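Local coordinates for bifunctional protein FolD (Thermus thermophilus, PDB 6V6Y) that probably catalyses the NADP-dependent oxidation of 5,10-methylenetetrahydrofolate to the methenyl form and the hydrolysis of that product to 10-formyltetrahydrofolate, at residues 150-162 with 192-206. Numbering follows the deposited sequence.
Sequences GVDLRGKEVVVVG and LPEVTRRAQVLVVAV. With NAP (NADP nicotinamide-adenine-dinucleotide phosphate), chain B.
With CG anti to its carbonyl carbon (chi1 -56°) and the chain extended beyond it, Gln200 carries OE1 to the backbone N of Glu157, 2.8 Å away in an almost straight bond lying in the amide's carbonyl plane. The bond stands at the entrance to two neighbouring parallel strands, 157-161 and 201-204, of the Rossmann fold that binds NADP. Shortened to an alanine, Gln200 is likely to leave Glu157 N without this acceptor and CD of Lys156 without the amide oxygen packed on it. From there the backbones pair regularly, as in Val203 N to Val159 O at 2.9 Å. Beta-branched valines suit such strands: with CG2 anti to the carbonyl carbon (chi1 177°), Val159 brings CG2 3.6 Å from CB of Ala199, a small residue fitting the end of its turn, and CG1 against CD1 of Leu202. Val161 turns CG2 to the methyl of Thr196, whose hydroxyl also meets Trp216 O. Glu157 lays OE1 beside CB of Arg198, but its salt bridge is to Arg198 of the second subunit. At the NADP end Gly162 suits its place, since a CB would strike Ala205 O, and Val206 CG1, touching Val161 CG1, lies 3.3 Å from NAP O4B of the adenosine ribose.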
loop_
_atom_site.group_PDB
_atom_site.type_symbol
_atom_site.label_atom_id
_atom_site.label_comp_id
_atom_site.label_asym_id
_atom_site.label_seq_id
_atom_site.Cartn_x
_atom_site.Cartn_y
_atom_site.Cartn_z
ATOM N N GLY A 150 2.720 -8.739 -23.939
ATOM C CA GLY A 150 4.085 -9.220 -23.902
ATOM C C GLY A 150 5.091 -8.386 -23.122
ATOM O O GLY A 150 6.297 -8.621 -23.263
ATOM N N VAL A 151 4.661 -7.430 -22.302
ATOM C CA VAL A 151 5.617 -6.676 -21.489
ATOM C C VAL A 151 6.051 -7.547 -20.315
ATOM O O VAL A 151 5.213 -8.054 -19.563
ATOM C CB VAL A 151 5.023 -5.346 -20.999
ATOM C CG1 VAL A 151 6.117 -4.473 -20.372
ATOM C CG2 VAL A 151 4.340 -4.613 -22.139
ATOM N N ASP A 152 7.359 -7.749 -20.177
ATOM C CA ASP A 152 7.951 -8.426 -19.022
ATOM C C ASP A 152 8.281 -7.343 -17.997
ATOM O O ASP A 152 9.232 -6.576 -18.172
ATOM C CB ASP A 152 9.189 -9.214 -19.445
ATOM C CG ASP A 152 9.880 -9.918 -18.280
ATOM O OD1 ASP A 152 9.413 -9.826 -17.124
ATOM O OD2 ASP A 152 10.915 -10.572 -18.522
ATOM N N LEU A 153 7.480 -7.265 -16.933
ATOM C CA LEU A 153 7.566 -6.143 -16.002
ATOM C C LEU A 153 8.704 -6.274 -14.997
ATOM O O LEU A 153 9.052 -5.273 -14.352
ATOM C CB LEU A 153 6.238 -5.986 -15.261
ATOM C CG LEU A 153 5.046 -5.553 -16.123
ATOM C CD1 LEU A 153 3.714 -5.747 -15.377
ATOM C CD2 LEU A 153 5.209 -4.129 -16.587
ATOM N N ARG A 154 9.277 -7.476 -14.851
ATOM C CA ARG A 154 10.389 -7.721 -13.936
ATOM C C ARG A 154 11.577 -6.842 -14.292
ATOM O O ARG A 154 12.102 -6.917 -15.407
ATOM C CB ARG A 154 10.802 -9.194 -13.983
ATOM C CG ARG A 154 9.679 -10.156 -13.547
ATOM C CD ARG A 154 9.890 -11.597 -14.038
ATOM N NE ARG A 154 10.238 -11.635 -15.459
ATOM C CZ ARG A 154 11.036 -12.546 -16.014
ATOM N NH1 ARG A 154 11.569 -13.506 -15.267
ATOM N NH2 ARG A 154 11.309 -12.490 -17.313
ATOM N N GLY A 155 12.001 -6.010 -13.341
ATOM C CA GLY A 155 13.125 -5.131 -13.575
ATOM C C GLY A 155 12.826 -3.889 -14.380
ATOM O O GLY A 155 13.738 -3.085 -14.603
ATOM N N LYS A 156 11.584 -3.676 -14.799
ATOM C CA LYS A 156 11.258 -2.489 -15.582
ATOM C C LYS A 156 11.119 -1.256 -14.698
ATOM O O LYS A 156 10.598 -1.321 -13.584
ATOM C CB LYS A 156 9.948 -2.691 -16.361
ATOM C CG LYS A 156 10.031 -3.650 -17.541
ATOM C CD LYS A 156 10.728 -3.047 -18.748
ATOM C CE LYS A 156 10.594 -3.989 -19.955
ATOM N NZ LYS A 156 11.093 -5.354 -19.603
ATOM N N GLU A 157 11.546 -0.120 -15.228
ATOM C CA GLU A 157 11.312 1.166 -14.585
ATOM C C GLU A 157 9.906 1.634 -14.928
ATOM O O GLU A 157 9.643 2.030 -16.069
ATOM C CB GLU A 157 12.347 2.175 -15.063
ATOM C CG GLU A 157 12.477 3.370 -14.183
ATOM C CD GLU A 157 13.920 3.656 -13.868
ATOM O OE1 GLU A 157 14.312 4.834 -13.991
ATOM O OE2 GLU A 157 14.661 2.702 -13.527
ATOM N N VAL A 158 8.996 1.589 -13.958
ATOM C CA VAL A 158 7.624 2.043 -14.150
ATOM C C VAL A 158 7.403 3.331 -13.369
ATOM O O VAL A 158 7.692 3.391 -12.162
ATOM C CB VAL A 158 6.612 0.972 -13.717
ATOM C CG1 VAL A 158 5.202 1.464 -13.962
ATOM C CG2 VAL A 158 6.883 -0.334 -14.444
ATOM N N VAL A 159 6.887 4.358 -14.050
ATOM C CA VAL A 159 6.373 5.558 -13.393
ATOM C C VAL A 159 4.849 5.558 -13.473
ATOM O O VAL A 159 4.264 5.371 -14.549
ATOM C CB VAL A 159 6.961 6.849 -13.989
ATOM C CG1 VAL A 159 6.330 8.075 -13.319
ATOM C CG2 VAL A 159 8.487 6.868 -13.841
ATOM N N VAL A 160 4.212 5.737 -12.323
ATOM C CA VAL A 160 2.770 5.878 -12.203
ATOM C C VAL A 160 2.509 7.322 -11.794
ATOM O O VAL A 160 3.035 7.782 -10.771
ATOM C CB VAL A 160 2.220 4.888 -11.166
ATOM C CG1 VAL A 160 0.726 5.037 -10.986
ATOM C CG2 VAL A 160 2.634 3.465 -11.535
ATOM N N VAL A 161 1.751 8.061 -12.602
ATOM C CA VAL A 161 1.436 9.449 -12.280
ATOM C C VAL A 161 -0.003 9.527 -11.805
ATOM O O VAL A 161 -0.939 9.290 -12.577
ATOM C CB VAL A 161 1.674 10.398 -13.462
ATOM C CG1 VAL A 161 1.559 11.853 -12.977
ATOM C CG2 VAL A 161 3.053 10.150 -14.116
ATOM N N GLY A 162 -0.173 9.901 -10.539
ATOM C CA GLY A 162 -1.465 9.909 -9.894
ATOM C C GLY A 162 -1.435 8.903 -8.770
ATOM O O GLY A 162 -0.900 7.802 -8.937
ATOM N N LEU A 192 8.023 17.202 -12.954
ATOM C CA LEU A 192 7.340 15.987 -13.395
ATOM C C LEU A 192 7.855 15.453 -14.729
ATOM O O LEU A 192 8.098 14.235 -14.824
ATOM C CB LEU A 192 5.834 16.263 -13.470
ATOM C CG LEU A 192 4.837 15.170 -13.072
ATOM C CD1 LEU A 192 3.602 15.304 -13.912
ATOM C CD2 LEU A 192 5.423 13.750 -13.132
ATOM N N PRO A 193 8.054 16.280 -15.777
ATOM C CA PRO A 193 8.540 15.722 -17.056
ATOM C C PRO A 193 9.843 14.968 -16.938
ATOM O O PRO A 193 10.035 13.949 -17.619
ATOM C CB PRO A 193 8.688 16.967 -17.941
ATOM C CG PRO A 193 7.625 17.867 -17.449
ATOM C CD PRO A 193 7.675 17.699 -15.937
ATOM N N GLU A 194 10.748 15.439 -16.086
ATOM C CA GLU A 194 12.003 14.726 -15.899
ATOM C C GLU A 194 11.769 13.378 -15.222
ATOM O O GLU A 194 12.441 12.392 -15.541
ATOM C CB GLU A 194 12.974 15.599 -15.094
ATOM C CG GLU A 194 14.427 15.247 -15.276
ATOM C CD GLU A 194 14.906 14.221 -14.263
ATOM O OE1 GLU A 194 15.243 13.080 -14.667
ATOM O OE2 GLU A 194 14.957 14.556 -13.059
ATOM N N VAL A 195 10.819 13.315 -14.285
ATOM C CA VAL A 195 10.504 12.037 -13.655
ATOM C C VAL A 195 9.924 11.079 -14.681
ATOM O O VAL A 195 10.349 9.922 -14.784
ATOM C CB VAL A 195 9.548 12.231 -12.466
ATOM C CG1 VAL A 195 9.111 10.879 -11.921
ATOM C CG2 VAL A 195 10.223 13.058 -11.382
ATOM N N THR A 196 8.964 11.553 -15.485
ATOM C CA THR A 196 8.333 10.633 -16.430
ATOM C C THR A 196 9.304 10.180 -17.518
ATOM O O THR A 196 9.215 9.033 -17.971
ATOM C CB THR A 196 7.071 11.248 -17.033
ATOM O OG1 THR A 196 7.381 12.440 -17.766
ATOM C CG2 THR A 196 6.073 11.556 -15.925
ATOM N N ARG A 197 10.298 11.010 -17.866
ATOM C CA ARG A 197 11.253 10.654 -18.918
ATOM C C ARG A 197 12.049 9.393 -18.593
ATOM O O ARG A 197 12.626 8.786 -19.504
ATOM C CB ARG A 197 12.217 11.819 -19.171
ATOM C CG ARG A 197 11.822 12.723 -20.342
ATOM C CD ARG A 197 12.937 13.723 -20.732
ATOM N NE ARG A 197 13.269 14.663 -19.654
ATOM C CZ ARG A 197 12.668 15.838 -19.460
ATOM N NH1 ARG A 197 11.694 16.234 -20.267
ATOM N NH2 ARG A 197 13.040 16.621 -18.448
ATOM N N ARG A 198 12.106 8.987 -17.326
ATOM C CA ARG A 198 12.820 7.772 -16.955
ATOM C C ARG A 198 12.056 6.501 -17.277
ATOM O O ARG A 198 12.673 5.428 -17.359
ATOM C CB ARG A 198 13.117 7.769 -15.462
ATOM C CG ARG A 198 13.527 9.110 -14.888
ATOM C CD ARG A 198 13.655 8.985 -13.391
ATOM N NE ARG A 198 13.836 10.284 -12.766
ATOM C CZ ARG A 198 13.474 10.562 -11.514
ATOM N NH1 ARG A 198 12.911 9.622 -10.747
ATOM N NH2 ARG A 198 13.688 11.780 -11.030
ATOM N N ALA A 199 10.736 6.596 -17.444
ATOM C CA ALA A 199 9.886 5.412 -17.464
ATOM C C ALA A 199 10.042 4.634 -18.770
ATOM O O ALA A 199 9.879 5.193 -19.856
ATOM C CB ALA A 199 8.419 5.809 -17.266
ATOM N N GLN A 200 10.363 3.341 -18.650
ATOM C CA GLN A 200 10.133 2.399 -19.736
ATOM C C GLN A 200 8.652 2.061 -19.874
ATOM O O GLN A 200 8.169 1.831 -20.986
ATOM C CB GLN A 200 10.929 1.117 -19.503
ATOM C CG GLN A 200 12.426 1.301 -19.308
ATOM C CD GLN A 200 13.082 0.024 -18.791
ATOM O OE1 GLN A 200 12.833 -0.402 -17.651
ATOM N NE2 GLN A 200 13.892 -0.616 -19.640
ATOM N N VAL A 201 7.917 2.009 -18.761
ATOM C CA VAL A 201 6.459 1.912 -18.781
ATOM C C VAL A 201 5.936 3.118 -18.019
ATOM O O VAL A 201 6.316 3.336 -16.858
ATOM C CB VAL A 201 5.949 0.592 -18.170
ATOM C CG1 VAL A 201 4.413 0.509 -18.210
ATOM C CG2 VAL A 201 6.581 -0.617 -18.865
ATOM N N LEU A 202 5.092 3.913 -18.675
ATOM C CA LEU A 202 4.512 5.117 -18.087
ATOM C C LEU A 202 2.997 4.959 -18.028
ATOM O O LEU A 202 2.349 4.745 -19.064
ATOM C CB LEU A 202 4.906 6.348 -18.900
ATOM C CG LEU A 202 4.348 7.688 -18.423
ATOM C CD1 LEU A 202 4.958 8.093 -17.081
ATOM C CD2 LEU A 202 4.615 8.743 -19.468
ATOM N N VAL A 203 2.437 5.035 -16.823
ATOM C CA VAL A 203 0.998 4.944 -16.611
ATOM C C VAL A 203 0.514 6.278 -16.069
ATOM O O VAL A 203 1.018 6.749 -15.043
ATOM C CB VAL A 203 0.636 3.811 -15.636
ATOM C CG1 VAL A 203 -0.885 3.578 -15.623
ATOM C CG2 VAL A 203 1.407 2.538 -15.984
ATOM N N VAL A 204 -0.477 6.875 -16.730
ATOM C CA VAL A 204 -0.940 8.218 -16.378
ATOM C C VAL A 204 -2.408 8.150 -15.978
ATOM O O VAL A 204 -3.259 7.763 -16.784
ATOM C CB VAL A 204 -0.727 9.209 -17.534
ATOM C CG1 VAL A 204 -1.112 10.618 -17.112
ATOM C CG2 VAL A 204 0.737 9.159 -18.036
ATOM N N ALA A 205 -2.710 8.549 -14.722
ATOM C CA ALA A 205 -4.088 8.622 -14.208
ATOM C C ALA A 205 -4.260 9.925 -13.412
ATOM O O ALA A 205 -4.328 9.926 -12.183
ATOM C CB ALA A 205 -4.431 7.400 -13.350
ATOM N N VAL A 206 -4.375 11.044 -14.120
ATOM C CA VAL A 206 -4.487 12.343 -13.466
ATOM C C VAL A 206 -5.770 13.088 -13.815
ATOM O O VAL A 206 -6.179 13.972 -13.047
ATOM C CB VAL A 206 -3.263 13.225 -13.789
ATOM C CG1 VAL A 206 -1.989 12.556 -13.294
ATOM C CG2 VAL A 206 -3.175 13.475 -15.274
HETATM P PA NAP B . -7.893 11.514 -8.616
HETATM O O1A NAP B . -9.143 12.209 -8.994
HETATM O O2A NAP B . -7.898 11.138 -7.185
HETATM O O5B NAP B . -6.624 12.439 -8.971
HETATM C C5B NAP B . -5.616 11.931 -9.815
HETATM C C4B NAP B . -4.229 12.271 -9.283
HETATM O O4B NAP B . -3.457 12.871 -10.302
HETATM C C3B NAP B . -4.259 13.238 -8.112
HETATM O O3B NAP B . -4.071 12.519 -6.915
HETATM C C2B NAP B . -3.134 14.230 -8.371
HETATM O O2B NAP B . -2.083 14.121 -7.435
HETATM C C1B NAP B . -2.620 13.874 -9.761
HETATM N N9A NAP B . -2.601 15.071 -10.625
HETATM C C8A NAP B . -3.689 15.803 -11.025
HETATM N N7A NAP B . -3.259 16.821 -11.804
HETATM C C5A NAP B . -1.914 16.748 -11.912
HETATM C C6A NAP B . -0.985 17.532 -12.586
HETATM N N6A NAP B . -1.385 18.584 -13.295
HETATM N N1A NAP B . 0.355 17.212 -12.516
HETATM C C2A NAP B . 0.762 16.119 -11.780
HETATM N N3A NAP B . -0.168 15.345 -11.114
HETATM C C4A NAP B . -1.486 15.655 -11.173
HETATM O O3 NAP B . -7.676 10.226 -9.557
HETATM P PN NAP B . -8.713 9.220 -10.267
HETATM O O1N NAP B . -9.893 9.070 -9.386
HETATM O O2N NAP B . -7.966 8.025 -10.719
HETATM O O5D NAP B . -9.150 10.070 -11.561
HETATM C C5D NAP B . -8.186 10.410 -12.532
HETATM C C4D NAP B . -8.742 10.197 -13.934
HETATM O O4D NAP B . -8.777 8.817 -14.257
HETATM C C3D NAP B . -10.165 10.725 -14.039
HETATM O O3D NAP B . -10.250 11.657 -15.090
HETATM C C2D NAP B . -11.014 9.516 -14.358
HETATM O O2D NAP B . -11.939 9.824 -15.374
HETATM C C1D NAP B . -10.015 8.488 -14.855
HETATM N N1N NAP B . -10.445 7.126 -14.490
HETATM C C2N NAP B . -10.662 6.213 -15.481
HETATM C C3N NAP B . -11.071 4.924 -15.169
HETATM C C7N NAP B . -11.200 3.902 -16.258
HETATM O O7N NAP B . -11.721 2.631 -15.948
HETATM N N7N NAP B . -10.813 4.223 -17.491
HETATM C C4N NAP B . -11.254 4.561 -13.841
HETATM C C5N NAP B . -11.028 5.498 -12.841
HETATM C C6N NAP B . -10.621 6.784 -13.179
HETATM P P2B NAP B . -2.231 14.671 -5.926
HETATM O O1X NAP B . -3.013 13.678 -5.099
HETATM O O2X NAP B . -0.850 14.832 -5.337
HETATM O O3X NAP B . -2.947 16.001 -5.931
#